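Long-range contacts in digeranylgeranylglycerophospholipid reductase (Sulfolobus acidocaldarius, PDB 4OPC), which uses reduced FAD to hydrogenate the double bonds of the geranylgeranyl chains of archaeal membrane lipid precursors, giving saturated archaeols: residues A[179-184]-A[232-237]; A[208-213]-A[358-363]; A[269-274]-A[292-297]. All blocks are in the same frame, centred on the assembly; numbering follows the deposited sequence. Where two conformers were deposited one is given.

In the fold
Following the chain from the N terminus, residues 179-184 lead into strand 183-193 and meet residues 232-237, at the end of strand 226-234, so interaction 1 closes a loop containing no helix and just over half strand. Interaction 2 opens inside that loop, at residues 208-213, and closes far beyond it at residues 358-363, so the two cross; it joins the loop between strands 202-206 and 216-221 to the start of helix 360-368. Interaction 3, residues 269-274 with 292-297, follows interaction 1 in series and nests within interaction 2. Neighbouring strands 183-193 and 261-271 link interactions 1 and 3, both touching the bound lipid, while Gln234 N probably bonds Pro213 O between interactions 1 and 2.

Interaction 1 of 3, residues A[179-184]-A[232-237]; sequences DDKDAD and GIQGGM. With PGT ((1S)-2-{[{[(2R)-2,3-dihydroxypropyl]oxy}(hydroxy)phosphoryl]oxy}-1-[(palmitoyloxy)methyl]ethyl stearate), chain C.
The carboxamide of Gln234 meets Lys181 through its nitrogen: NE2 gives a nearly straight bond (170°) to Lys181 O at 2.9 Å, the acceptor almost in the amide plane and the donor on a carbonyl lone pair, while Lys181 CB comes up obliquely to NE2, 3.7 Å away. Gln234 reaches this far because its CG stands anti to the backbone N (chi1 -179°) and the chain stays extended beyond it. The Asp184 carboxylate, in one of two deposited conformers and so tentative, carries the Ile233-Gln234 peptide on one face and the lipid tail on the other, with OD2 3.6 Å from C46. Further out, Asp179 OD1 closes an Asx turn. Its anti lone pair takes Lys181 N at 2.8 Å, and its syn lone pair takes the salt-bridging Lys181 NZ, curled back by bends at chi3 and chi4. NZ also donates to a water that donates in turn to Gly236 O at 2.7 Å. The Lys181 and Met237 side chains cross at about a right angle, CD 3.9 Å from SD. Asp184 and Gln234 form an antiparallel non-hydrogen-bonded pair (CA-CA 4.3 Å) joining adjacent strands 183-193 and 226-234; next to it Gly235 N bonds Ala183 O at 2.9 Å. A side chain on Gly235 or Gly236 would run into Asp180. Chemically the contact is graded: a charged, hydrated outer end at Lys181, hydrogen bonds joining the strand ends, and a buried acid against hydrocarbon.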
loop_
_atom_site.group_PDB
_atom_site.type_symbol
_atom_site.label_atom_id
_atom_site.label_comp_id
_atom_site.label_asym_id
_atom_site.label_seq_id
_atom_site.Cartn_x
_atom_site.Cartn_y
_atom_site.Cartn_z
ATOM N N ASP A 179 -14.454 -3.911 0.732
ATOM C CA ASP A 179 -15.149 -4.218 1.959
ATOM C C ASP A 179 -14.488 -3.454 3.103
ATOM O O ASP A 179 -13.267 -3.264 3.113
ATOM C CB ASP A 179 -15.085 -5.720 2.215
ATOM C CG ASP A 179 -16.004 -6.157 3.330
ATOM O OD1 ASP A 179 -15.665 -5.961 4.515
ATOM O OD2 ASP A 179 -17.081 -6.711 3.021
ATOM N N ASP A 180 -15.298 -2.987 4.051
ATOM C CA ASP A 180 -14.768 -2.254 5.200
ATOM C C ASP A 180 -13.708 -3.054 5.972
ATOM O O ASP A 180 -12.805 -2.489 6.562
ATOM C CB ASP A 180 -15.899 -1.867 6.169
ATOM C CG ASP A 180 -16.831 -0.801 5.613
ATOM O OD1 ASP A 180 -16.477 -0.110 4.633
ATOM O OD2 ASP A 180 -17.929 -0.643 6.179
ATOM N N LYS A 181 -13.835 -4.376 5.959
ATOM C CA LYS A 181 -12.878 -5.225 6.664
ATOM C C LYS A 181 -11.589 -5.433 5.880
ATOM O O LYS A 181 -10.662 -6.080 6.389
ATOM C CB LYS A 181 -13.503 -6.582 6.983
ATOM C CG LYS A 181 -14.608 -6.515 8.044
ATOM C CD LYS A 181 -15.284 -7.866 8.278
ATOM C CE LYS A 181 -16.142 -8.251 7.083
ATOM N NZ LYS A 181 -17.067 -7.144 6.681
ATOM N N ASP A 182 -11.508 -4.878 4.667
ATOM C CA ASP A 182 -10.311 -4.998 3.829
ATOM C C ASP A 182 -9.469 -3.720 3.877
ATOM O O ASP A 182 -8.700 -3.427 2.950
ATOM C CB ASP A 182 -10.693 -5.340 2.386
ATOM C CG ASP A 182 -11.172 -6.772 2.212
ATOM O OD1 ASP A 182 -11.040 -7.605 3.136
ATOM O OD2 ASP A 182 -11.699 -7.085 1.127
ATOM N N ALA A 183 -9.590 -2.967 4.969
ATOM C CA ALA A 183 -8.715 -1.831 5.223
ATOM C C ALA A 183 -8.520 -1.697 6.718
ATOM O O ALA A 183 -9.290 -2.259 7.508
ATOM C CB ALA A 183 -9.318 -0.535 4.651
ATOM N N ASP A 184 -7.456 -1.004 7.092
ATOM C CA ASP A 184 -7.243 -0.612 8.470
ATOM C C ASP A 184 -7.338 0.910 8.577
ATOM O O ASP A 184 -7.096 1.631 7.616
ATOM C CB ASP A 184 -5.874 -1.106 8.981
ATOM C CG ASP A 184 -5.889 -2.578 9.407
ATOM O OD1 ASP A 184 -6.667 -3.361 8.824
ATOM O OD2 ASP A 184 -5.114 -2.962 10.324
ATOM N N GLY A 232 -2.327 0.495 13.769
ATOM C CA GLY A 232 -3.386 0.268 12.806
ATOM C C GLY A 232 -4.356 -0.731 13.405
ATOM O O GLY A 232 -3.942 -1.660 14.123
ATOM N N ILE A 233 -5.645 -0.538 13.144
ATOM C CA ILE A 233 -6.661 -1.505 13.564
ATOM C C ILE A 233 -7.577 -1.793 12.385
ATOM O O ILE A 233 -7.780 -0.932 11.528
ATOM C CB ILE A 233 -7.473 -1.020 14.781
ATOM C CG1 ILE A 233 -8.305 0.197 14.427
ATOM C CG2 ILE A 233 -6.558 -0.702 15.963
ATOM C CD1 ILE A 233 -9.149 0.696 15.577
ATOM N N GLN A 234 -8.118 -3.004 12.334
ATOM C CA GLN A 234 -8.982 -3.407 11.229
ATOM C C GLN A 234 -10.303 -2.646 11.224
ATOM O O GLN A 234 -10.952 -2.488 12.256
ATOM C CB GLN A 234 -9.233 -4.915 11.282
ATOM C CG GLN A 234 -10.100 -5.413 10.135
ATOM C CD GLN A 234 -10.215 -6.910 10.121
ATOM O OE1 GLN A 234 -10.092 -7.567 11.159
ATOM N NE2 GLN A 234 -10.483 -7.468 8.954
ATOM N N GLY A 235 -10.701 -2.167 10.046
ATOM C CA GLY A 235 -12.002 -1.542 9.897
ATOM C C GLY A 235 -13.162 -2.530 9.817
ATOM O O GLY A 235 -12.963 -3.744 9.720
ATOM N N GLY A 236 -14.390 -2.019 9.864
ATOM C CA GLY A 236 -15.560 -2.857 9.683
ATOM C C GLY A 236 -15.867 -3.801 10.829
ATOM O O GLY A 236 -16.672 -4.709 10.661
ATOM N N MET A 237 -15.251 -3.575 11.993
ATOM C CA MET A 237 -15.412 -4.461 13.145
ATOM C C MET A 237 -16.082 -3.795 14.344
ATOM O O MET A 237 -16.289 -4.438 15.374
ATOM C CB MET A 237 -14.049 -5.011 13.591
ATOM C CG MET A 237 -13.257 -5.718 12.497
ATOM S SD MET A 237 -14.034 -7.250 11.955
ATOM C CE MET A 237 -13.657 -8.321 13.338
HETATM C C48 PGT C . -2.408 -7.504 9.970
HETATM C C47 PGT C . -2.893 -6.890 8.673
HETATM C C46 PGT C . -2.965 -5.385 8.827
HETATM C C45 PGT C . -1.612 -4.857 9.260
HETATM C C44 PGT C . -1.437 -3.417 8.826
HETATM C C43 PGT C . -1.571 -2.494 10.023
HETATM C C42 PGT C . -1.561 -1.065 9.531
HETATM C C41 PGT C . -0.187 -0.777 8.981
HETATM C C40 PGT C . 0.124 0.695 9.089
HETATM C C39 PGT C . 1.624 0.824 9.223
HETATM C C38 PGT C . 2.294 0.163 8.046
HETATM C C37 PGT C . 3.786 0.148 8.283
HETATM C C36 PGT C . 4.449 -0.417 7.051
HETATM C C35 PGT C . 5.890 -0.772 7.336
HETATM C C34 PGT C . 6.530 -1.279 6.058
HETATM C C33 PGT C . 7.856 -1.956 6.329
HETATM C C32 PGT C . 8.850 -1.667 5.220
HETATM C C31 PGT C . 8.638 -2.551 4.002
HETATM O O31 PGT C . 8.505 -2.011 2.919
HETATM O O2 PGT C . 8.582 -3.965 4.095
HETATM C C2 PGT C . 9.748 -4.680 3.730
HETATM C C1 PGT C . 9.894 -4.867 2.234
HETATM O O3P PGT C . 9.073 -4.071 1.403
HETATM P P PGT C . 8.017 -4.803 0.473
HETATM O O1P PGT C . 7.433 -5.899 1.337
HETATM O O2P PGT C . 6.923 -3.855 0.004
HETATM O O4P PGT C . 8.679 -5.461 -0.817
HETATM C C4 PGT C . 10.072 -5.662 -0.946
HETATM C C5 PGT C . 10.398 -6.422 -2.212
HETATM O O5 PGT C . 11.264 -5.650 -3.012
HETATM C C6 PGT C . 9.124 -6.718 -2.966
HETATM O O6 PGT C . 9.026 -5.927 -4.128
HETATM C C3 PGT C . 9.729 -6.098 4.274
HETATM O O3 PGT C . 9.776 -6.161 5.679
HETATM C C11 PGT C . 9.049 -7.251 6.194
HETATM O O11 PGT C . 9.153 -8.346 5.677
HETATM C C12 PGT C . 8.130 -7.057 7.383
HETATM C C13 PGT C . 7.830 -8.384 8.048
HETATM C C14 PGT C . 6.892 -8.150 9.214
HETATM C C15 PGT C . 5.464 -8.438 8.803
HETATM C C16 PGT C . 4.544 -8.340 10.003
HETATM C C17 PGT C . 3.694 -9.590 10.069
HETATM C C18 PGT C . 2.993 -9.686 11.407
HETATM C C19 PGT C . 2.401 -11.071 11.574
HETATM C C20 PGT C . 3.493 -12.101 11.791
HETATM C C21 PGT C . 3.266 -12.814 13.109
HETATM C C22 PGT C . 3.750 -14.247 13.028
HETATM C C23 PGT C . 2.996 -15.072 14.048
HETATM C C24 PGT C . 3.244 -16.546 13.815
HETATM C C25 PGT C . 1.922 -17.273 13.693
HETATM C C26 PGT C . 1.892 -18.066 12.403
HETATM O O HOH W 1 -17.988 -5.068 8.295
#

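Interaction 2 of 3, residues A[208-213]-A[358-363]; sequences DQETSP and LSNDDI
Two hydrogen bonds join the Asn360 carboxamide to the turn at Asp208 and Gln209. Asn360 OD1 accepts from Gln209 N at 2.8 Å, and Asn360 ND2 donates to Asp208 OD1 at 3.0 Å; the carboxylate oxygen lies near the Asn360 amide plane, while the donor comes from above the carboxylate, 60° out of it, and the two flat groups stand 84° apart. Held at both polar atoms, the amide has little freedom to flip. Asp208 OD1 also takes Glu210 N, nearly in line with its C-O bond, and Thr211 N, so three N-H groups grip one oxygen, and this Asx turn fixes the acid for Asn360. On the helix side Ser359 is the N-cap: its OG accepts from Asp362 N, and Asp362 OD2 accepts from Ser359 N, a capping box. The remaining contacts are van der Waals. Gln209, bent at chi2 (-48°), lays CG against Leu358 O at 3.3 Å and NE2 against Ile363 CD1 at 3.6 Å, while its OE1 is bonded to Gly214 N. Glu210 CG rests 3.7 Å from Asn360 ND2. Helix 242-253 flanks the turn, where Tyr253 packs on Asp208 and bonds Thr211 OG1, and Arg403 forms a salt bridge with Asp362. The contact thus pins the connection between strands 202-206 and 216-221 to the first turn of helix 360-368, just beyond the long helix 332-357.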
loop_
_atom_site.group_PDB
_atom_site.type_symbol
_atom_site.label_atom_id
_atom_site.label_comp_id
_atom_site.label_asym_id
_atom_site.label_seq_id
_atom_site.Cartn_x
_atom_site.Cartn_y
_atom_site.Cartn_z
ATOM N N ASP A 208 -0.442 -7.323 18.824
ATOM C CA ASP A 208 -1.296 -7.437 19.995
ATOM C C ASP A 208 -2.761 -7.225 19.618
ATOM O O ASP A 208 -3.169 -6.116 19.267
ATOM C CB ASP A 208 -0.874 -6.439 21.082
ATOM C CG ASP A 208 -1.501 -6.744 22.427
ATOM O OD1 ASP A 208 -2.717 -7.025 22.488
ATOM O OD2 ASP A 208 -0.788 -6.708 23.446
ATOM N N GLN A 209 -3.553 -8.289 19.705
ATOM C CA GLN A 209 -4.949 -8.225 19.296
ATOM C C GLN A 209 -5.838 -7.425 20.245
ATOM O O GLN A 209 -6.956 -7.050 19.879
ATOM C CB GLN A 209 -5.496 -9.640 19.073
ATOM C CG GLN A 209 -4.719 -10.422 18.029
ATOM C CD GLN A 209 -4.458 -9.636 16.739
ATOM O OE1 GLN A 209 -5.275 -8.820 16.302
ATOM N NE2 GLN A 209 -3.310 -9.889 16.125
ATOM N N GLU A 210 -5.357 -7.157 21.455
ATOM C CA GLU A 210 -6.110 -6.354 22.410
ATOM C C GLU A 210 -5.855 -4.859 22.233
ATOM O O GLU A 210 -6.777 -4.049 22.341
ATOM C CB GLU A 210 -5.777 -6.760 23.843
ATOM C CG GLU A 210 -6.281 -8.132 24.218
ATOM C CD GLU A 210 -5.940 -8.504 25.648
ATOM O OE1 GLU A 210 -5.372 -7.650 26.365
ATOM O OE2 GLU A 210 -6.237 -9.649 26.049
ATOM N N THR A 211 -4.605 -4.488 21.972
ATOM C CA THR A 211 -4.251 -3.073 21.890
ATOM C C THR A 211 -4.259 -2.525 20.459
ATOM O O THR A 211 -4.258 -1.312 20.266
ATOM C CB THR A 211 -2.871 -2.824 22.506
ATOM O OG1 THR A 211 -1.895 -3.505 21.718
ATOM C CG2 THR A 211 -2.820 -3.346 23.946
ATOM N N SER A 212 -4.256 -3.418 19.469
ATOM C CA SER A 212 -4.316 -3.029 18.056
ATOM C C SER A 212 -5.009 -4.131 17.257
ATOM O O SER A 212 -4.401 -4.758 16.388
ATOM C CB SER A 212 -2.909 -2.771 17.503
ATOM O OG SER A 212 -1.993 -3.789 17.892
ATOM N N PRO A 213 -6.289 -4.379 17.555
ATOM C CA PRO A 213 -6.968 -5.514 16.917
ATOM C C PRO A 213 -6.960 -5.457 15.394
ATOM O O PRO A 213 -7.392 -4.475 14.782
ATOM C CB PRO A 213 -8.403 -5.411 17.445
ATOM C CG PRO A 213 -8.547 -4.001 17.903
ATOM C CD PRO A 213 -7.199 -3.624 18.432
ATOM N N LEU A 358 -6.206 -14.779 14.780
ATOM C CA LEU A 358 -5.455 -15.460 15.840
ATOM C C LEU A 358 -5.591 -14.709 17.153
ATOM O O LEU A 358 -5.709 -13.483 17.162
ATOM C CB LEU A 358 -3.976 -15.587 15.471
ATOM C CG LEU A 358 -3.645 -16.481 14.270
ATOM C CD1 LEU A 358 -2.137 -16.472 14.012
ATOM C CD2 LEU A 358 -4.156 -17.908 14.469
ATOM N N SER A 359 -5.596 -15.443 18.262
ATOM C CA SER A 359 -5.623 -14.810 19.575
ATOM C C SER A 359 -4.221 -14.434 20.022
ATOM O O SER A 359 -3.230 -14.936 19.477
ATOM C CB SER A 359 -6.233 -15.757 20.604
ATOM O OG SER A 359 -5.365 -16.855 20.846
ATOM N N ASN A 360 -4.130 -13.574 21.032
ATOM C CA ASN A 360 -2.831 -13.289 21.626
ATOM C C ASN A 360 -2.153 -14.571 22.100
ATOM O O ASN A 360 -0.951 -14.730 21.930
ATOM C CB ASN A 360 -2.931 -12.282 22.778
ATOM C CG ASN A 360 -2.966 -10.856 22.295
ATOM O OD1 ASN A 360 -2.752 -10.586 21.114
ATOM N ND2 ASN A 360 -3.231 -9.933 23.201
ATOM N N ASP A 361 -2.919 -15.485 22.695
ATOM C CA ASP A 361 -2.331 -16.738 23.171
ATOM C C ASP A 361 -1.743 -17.522 22.004
ATOM O O ASP A 361 -0.670 -18.115 22.138
ATOM C CB ASP A 361 -3.355 -17.603 23.919
ATOM C CG ASP A 361 -3.691 -17.061 25.301
ATOM O OD1 ASP A 361 -2.910 -16.253 25.852
ATOM O OD2 ASP A 361 -4.746 -17.455 25.840
ATOM N N ASP A 362 -2.443 -17.523 20.871
ATOM C CA ASP A 362 -1.950 -18.207 19.666
ATOM C C ASP A 362 -0.622 -17.629 19.187
ATOM O O ASP A 362 0.304 -18.375 18.846
ATOM C CB ASP A 362 -2.926 -18.077 18.502
ATOM C CG ASP A 362 -4.210 -18.835 18.699
ATOM O OD1 ASP A 362 -4.220 -19.860 19.406
ATOM O OD2 ASP A 362 -5.210 -18.419 18.078
ATOM N N ILE A 363 -0.547 -16.306 19.136
ATOM C CA ILE A 363 0.645 -15.634 18.638
ATOM C C ILE A 363 1.814 -15.803 19.610
ATOM O O ILE A 363 2.935 -16.117 19.196
ATOM C CB ILE A 363 0.354 -14.166 18.364
ATOM C CG1 ILE A 363 -0.802 -14.070 17.361
ATOM C CG2 ILE A 363 1.610 -13.463 17.828
ATOM C CD1 ILE A 363 -1.499 -12.713 17.316
#

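Interaction 3 of 3, residues A[269-274]-A[292-297]; sequences LVPTRR and FTVNPV. With PGT ((1S)-2-{[{[(2R)-2,3-dihydroxypropyl]oxy}(hydroxy)phosphoryl]oxy}-1-[(palmitoyloxy)methyl]ethyl stearate), chain C.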
loop_
_atom_site.group_PDB
_atom_site.type_symbol
_atom_site.label_atom_id
_atom_site.label_comp_id
_atom_site.label_asym_id
_atom_site.label_seq_id
_atom_site.Cartn_x
_atom_site.Cartn_y
_atom_site.Cartn_z
ATOM N N LEU A 269 -6.859 6.068 6.377
ATOM C CA LEU A 269 -7.157 4.683 6.059
ATOM C C LEU A 269 -6.096 4.070 5.147
ATOM O O LEU A 269 -5.467 4.779 4.349
ATOM C CB LEU A 269 -8.546 4.591 5.428
ATOM C CG LEU A 269 -9.682 4.652 6.459
ATOM C CD1 LEU A 269 -10.799 5.565 6.001
ATOM C CD2 LEU A 269 -10.210 3.249 6.764
ATOM N N VAL A 270 -5.900 2.764 5.275
ATOM C CA VAL A 270 -4.982 2.047 4.406
ATOM C C VAL A 270 -5.618 0.723 3.948
ATOM O O VAL A 270 -6.036 -0.097 4.754
ATOM C CB VAL A 270 -3.575 1.893 5.059
ATOM C CG1 VAL A 270 -3.664 1.162 6.376
ATOM C CG2 VAL A 270 -2.584 1.199 4.122
ATOM N N PRO A 271 -5.716 0.529 2.632
ATOM C CA PRO A 271 -6.270 -0.751 2.163
ATOM C C PRO A 271 -5.348 -1.921 2.488
ATOM O O PRO A 271 -4.134 -1.752 2.561
ATOM C CB PRO A 271 -6.392 -0.556 0.649
ATOM C CG PRO A 271 -5.353 0.496 0.318
ATOM C CD PRO A 271 -5.242 1.389 1.533
ATOM N N THR A 272 -5.921 -3.099 2.729
ATOM C CA THR A 272 -5.122 -4.272 3.084
ATOM C C THR A 272 -5.607 -5.501 2.335
ATOM O O THR A 272 -5.965 -6.500 2.939
ATOM C CB THR A 272 -5.201 -4.571 4.595
ATOM O OG1 THR A 272 -6.563 -4.848 4.956
ATOM C CG2 THR A 272 -4.689 -3.398 5.438
ATOM N N ARG A 273 -5.606 -5.449 1.016
ATOM C CA ARG A 273 -6.147 -6.540 0.207
ATOM C C ARG A 273 -5.410 -6.666 -1.121
ATOM O O ARG A 273 -4.528 -5.852 -1.439
ATOM C CB ARG A 273 -7.639 -6.316 -0.066
ATOM C CG ARG A 273 -7.969 -4.941 -0.621
ATOM C CD ARG A 273 -9.299 -4.988 -1.394
ATOM N NE ARG A 273 -9.101 -5.507 -2.749
ATOM C CZ ARG A 273 -10.061 -5.600 -3.661
ATOM N NH1 ARG A 273 -9.776 -6.009 -4.899
ATOM N NH2 ARG A 273 -11.312 -5.275 -3.350
ATOM N N ARG A 274 -5.773 -7.695 -1.887
ATOM C CA ARG A 274 -5.343 -7.846 -3.274
ATOM C C ARG A 274 -5.643 -6.557 -4.056
ATOM O O ARG A 274 -6.514 -5.775 -3.669
ATOM C CB ARG A 274 -6.081 -9.032 -3.892
ATOM C CG ARG A 274 -7.578 -8.816 -3.960
ATOM C CD ARG A 274 -8.363 -10.125 -3.794
ATOM N NE ARG A 274 -9.797 -9.849 -3.835
ATOM C CZ ARG A 274 -10.511 -9.396 -2.808
ATOM N NH1 ARG A 274 -9.936 -9.165 -1.634
ATOM N NH2 ARG A 274 -11.810 -9.172 -2.958
ATOM N N PHE A 292 -5.522 -0.155 -4.524
ATOM C CA PHE A 292 -5.290 -1.137 -3.451
ATOM C C PHE A 292 -3.937 -1.843 -3.582
ATOM O O PHE A 292 -3.868 -3.069 -3.483
ATOM C CB PHE A 292 -6.418 -2.187 -3.364
ATOM C CG PHE A 292 -7.812 -1.608 -3.390
ATOM C CD1 PHE A 292 -8.115 -0.411 -2.745
ATOM C CD2 PHE A 292 -8.826 -2.274 -4.072
ATOM C CE1 PHE A 292 -9.391 0.099 -2.761
ATOM C CE2 PHE A 292 -10.108 -1.753 -4.107
ATOM C CZ PHE A 292 -10.390 -0.568 -3.459
ATOM N N THR A 293 -2.862 -1.083 -3.756
ATOM C CA THR A 293 -1.532 -1.681 -3.941
ATOM C C THR A 293 -0.762 -2.080 -2.654
ATOM O O THR A 293 0.341 -2.616 -2.710
ATOM C CB THR A 293 -0.663 -0.802 -4.853
ATOM O OG1 THR A 293 -0.651 0.545 -4.353
ATOM C CG2 THR A 293 -1.229 -0.794 -6.266
ATOM N N VAL A 294 -1.369 -1.886 -1.503
ATOM C CA VAL A 294 -0.670 -2.057 -0.238
ATOM C C VAL A 294 -0.476 -3.533 0.122
ATOM O O VAL A 294 -1.373 -4.360 -0.103
ATOM C CB VAL A 294 -1.481 -1.371 0.852
ATOM C CG1 VAL A 294 -0.835 -1.550 2.222
ATOM C CG2 VAL A 294 -1.637 0.110 0.516
ATOM N N ASN A 295 0.690 -3.865 0.674
ATOM C CA ASN A 295 0.944 -5.212 1.198
ATOM C C ASN A 295 -0.068 -5.568 2.304
ATOM O O ASN A 295 -0.150 -4.877 3.321
ATOM C CB ASN A 295 2.359 -5.272 1.765
ATOM C CG ASN A 295 2.772 -6.665 2.147
ATOM O OD1 ASN A 295 2.223 -7.261 3.088
ATOM N ND2 ASN A 295 3.744 -7.207 1.429
ATOM N N PRO A 296 -0.863 -6.632 2.110
ATOM C CA PRO A 296 -1.928 -6.905 3.090
ATOM C C PRO A 296 -1.451 -7.371 4.467
ATOM O O PRO A 296 -2.214 -7.270 5.428
ATOM C CB PRO A 296 -2.754 -8.023 2.423
ATOM C CG PRO A 296 -2.487 -7.837 0.951
ATOM C CD PRO A 296 -1.055 -7.384 0.857
ATOM N N VAL A 297 -0.237 -7.889 4.570
ATOM C CA VAL A 297 0.229 -8.412 5.850
ATOM C C VAL A 297 0.972 -7.366 6.672
ATOM O O VAL A 297 0.781 -7.281 7.884
ATOM C CB VAL A 297 1.054 -9.680 5.669
ATOM C CG1 VAL A 297 1.799 -10.029 6.954
ATOM C CG2 VAL A 297 0.133 -10.829 5.295
HETATM C C48 PGT C . -2.408 -7.504 9.970
HETATM C C47 PGT C . -2.893 -6.890 8.673
HETATM C C46 PGT C . -2.965 -5.385 8.827
HETATM C C45 PGT C . -1.612 -4.857 9.260
HETATM C C44 PGT C . -1.437 -3.417 8.826
HETATM C C43 PGT C . -1.571 -2.494 10.023
HETATM C C42 PGT C . -1.561 -1.065 9.531
HETATM C C41 PGT C . -0.187 -0.777 8.981
HETATM C C40 PGT C . 0.124 0.695 9.089
HETATM C C39 PGT C . 1.624 0.824 9.223
HETATM C C38 PGT C . 2.294 0.163 8.046
HETATM C C37 PGT C . 3.786 0.148 8.283
HETATM C C36 PGT C . 4.449 -0.417 7.051
HETATM C C35 PGT C . 5.890 -0.772 7.336
HETATM C C34 PGT C . 6.530 -1.279 6.058
HETATM C C33 PGT C . 7.856 -1.956 6.329
HETATM C C32 PGT C . 8.850 -1.667 5.220
HETATM C C31 PGT C . 8.638 -2.551 4.002
HETATM O O31 PGT C . 8.505 -2.011 2.919
HETATM O O2 PGT C . 8.582 -3.965 4.095
HETATM C C2 PGT C . 9.748 -4.680 3.730
HETATM C C1 PGT C . 9.894 -4.867 2.234
HETATM O O3P PGT C . 9.073 -4.071 1.403
HETATM P P PGT C . 8.017 -4.803 0.473
HETATM O O1P PGT C . 7.433 -5.899 1.337
HETATM O O2P PGT C . 6.923 -3.855 0.004
HETATM O O4P PGT C . 8.679 -5.461 -0.817
HETATM C C4 PGT C . 10.072 -5.662 -0.946
HETATM C C5 PGT C . 10.398 -6.422 -2.212
HETATM O O5 PGT C . 11.264 -5.650 -3.012
HETATM C C6 PGT C . 9.124 -6.718 -2.966
HETATM O O6 PGT C . 9.026 -5.927 -4.128
HETATM C C3 PGT C . 9.729 -6.098 4.274
HETATM O O3 PGT C . 9.776 -6.161 5.679
HETATM C C11 PGT C . 9.049 -7.251 6.194
HETATM O O11 PGT C . 9.153 -8.346 5.677
HETATM C C12 PGT C . 8.130 -7.057 7.383
HETATM C C13 PGT C . 7.830 -8.384 8.048
HETATM C C14 PGT C . 6.892 -8.150 9.214
HETATM C C15 PGT C . 5.464 -8.438 8.803
HETATM C C16 PGT C . 4.544 -8.340 10.003
HETATM C C17 PGT C . 3.694 -9.590 10.069
HETATM C C18 PGT C . 2.993 -9.686 11.407
HETATM C C19 PGT C . 2.401 -11.071 11.574
HETATM C C20 PGT C . 3.493 -12.101 11.791
HETATM C C21 PGT C . 3.266 -12.814 13.109
HETATM C C22 PGT C . 3.750 -14.247 13.028
HETATM C C23 PGT C . 2.996 -15.072 14.048
HETATM C C24 PGT C . 3.244 -16.546 13.815
HETATM C C25 PGT C . 1.922 -17.273 13.693
HETATM C C26 PGT C . 1.892 -18.066 12.403
HETATM O O HOH W 2 -4.222 -3.156 -0.477
#
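Strand 261-271 runs out into Thr272, where Thr272 CA lies 4.1 Å from Pro296 CA, and a water accepts from Arg273 N (3.1 Å from its oxygen) and can reach Val294 O. Among the side chains, Phe292 wedges between Pro271 and Arg273. Its CD1 meets Pro271 CB at 3.8 Å, and its CD2 lies over the centre of one face of the Arg273 guanidinium, 3.5 Å from NE, with the two planes 41° apart. Arg274 CZ covers the opposite face of that group. Arg273 bends at chi3 (-81°), which lets NE donate in its own plane to Arg274 O at 2.8 Å, while NH1 forms a salt bridge with Glu176. A leucine in place of Arg273 would probably leave Glu176 without its mate and the Phe292 ring without the flat group it lies against. Val294 packs tightly, CB 3.2 Å from Pro271 O, and turns CG2 to Pro271 CG. Pro296 sets CB against Thr272 O at 3.6 Å; its own carbonyl oxygen is buried without a polar partner, beside C47 of the lipid. Val294 also touches the bound reduced FAD and neighbours Asp289, an FAD ligand. The loop leaving strand 284-286, in a mostly parallel sheet consistent with a Rossmann-type FAD fold, here packs against the end of strand 261-271 of the eight-stranded sheet, between cofactor and lipid tail.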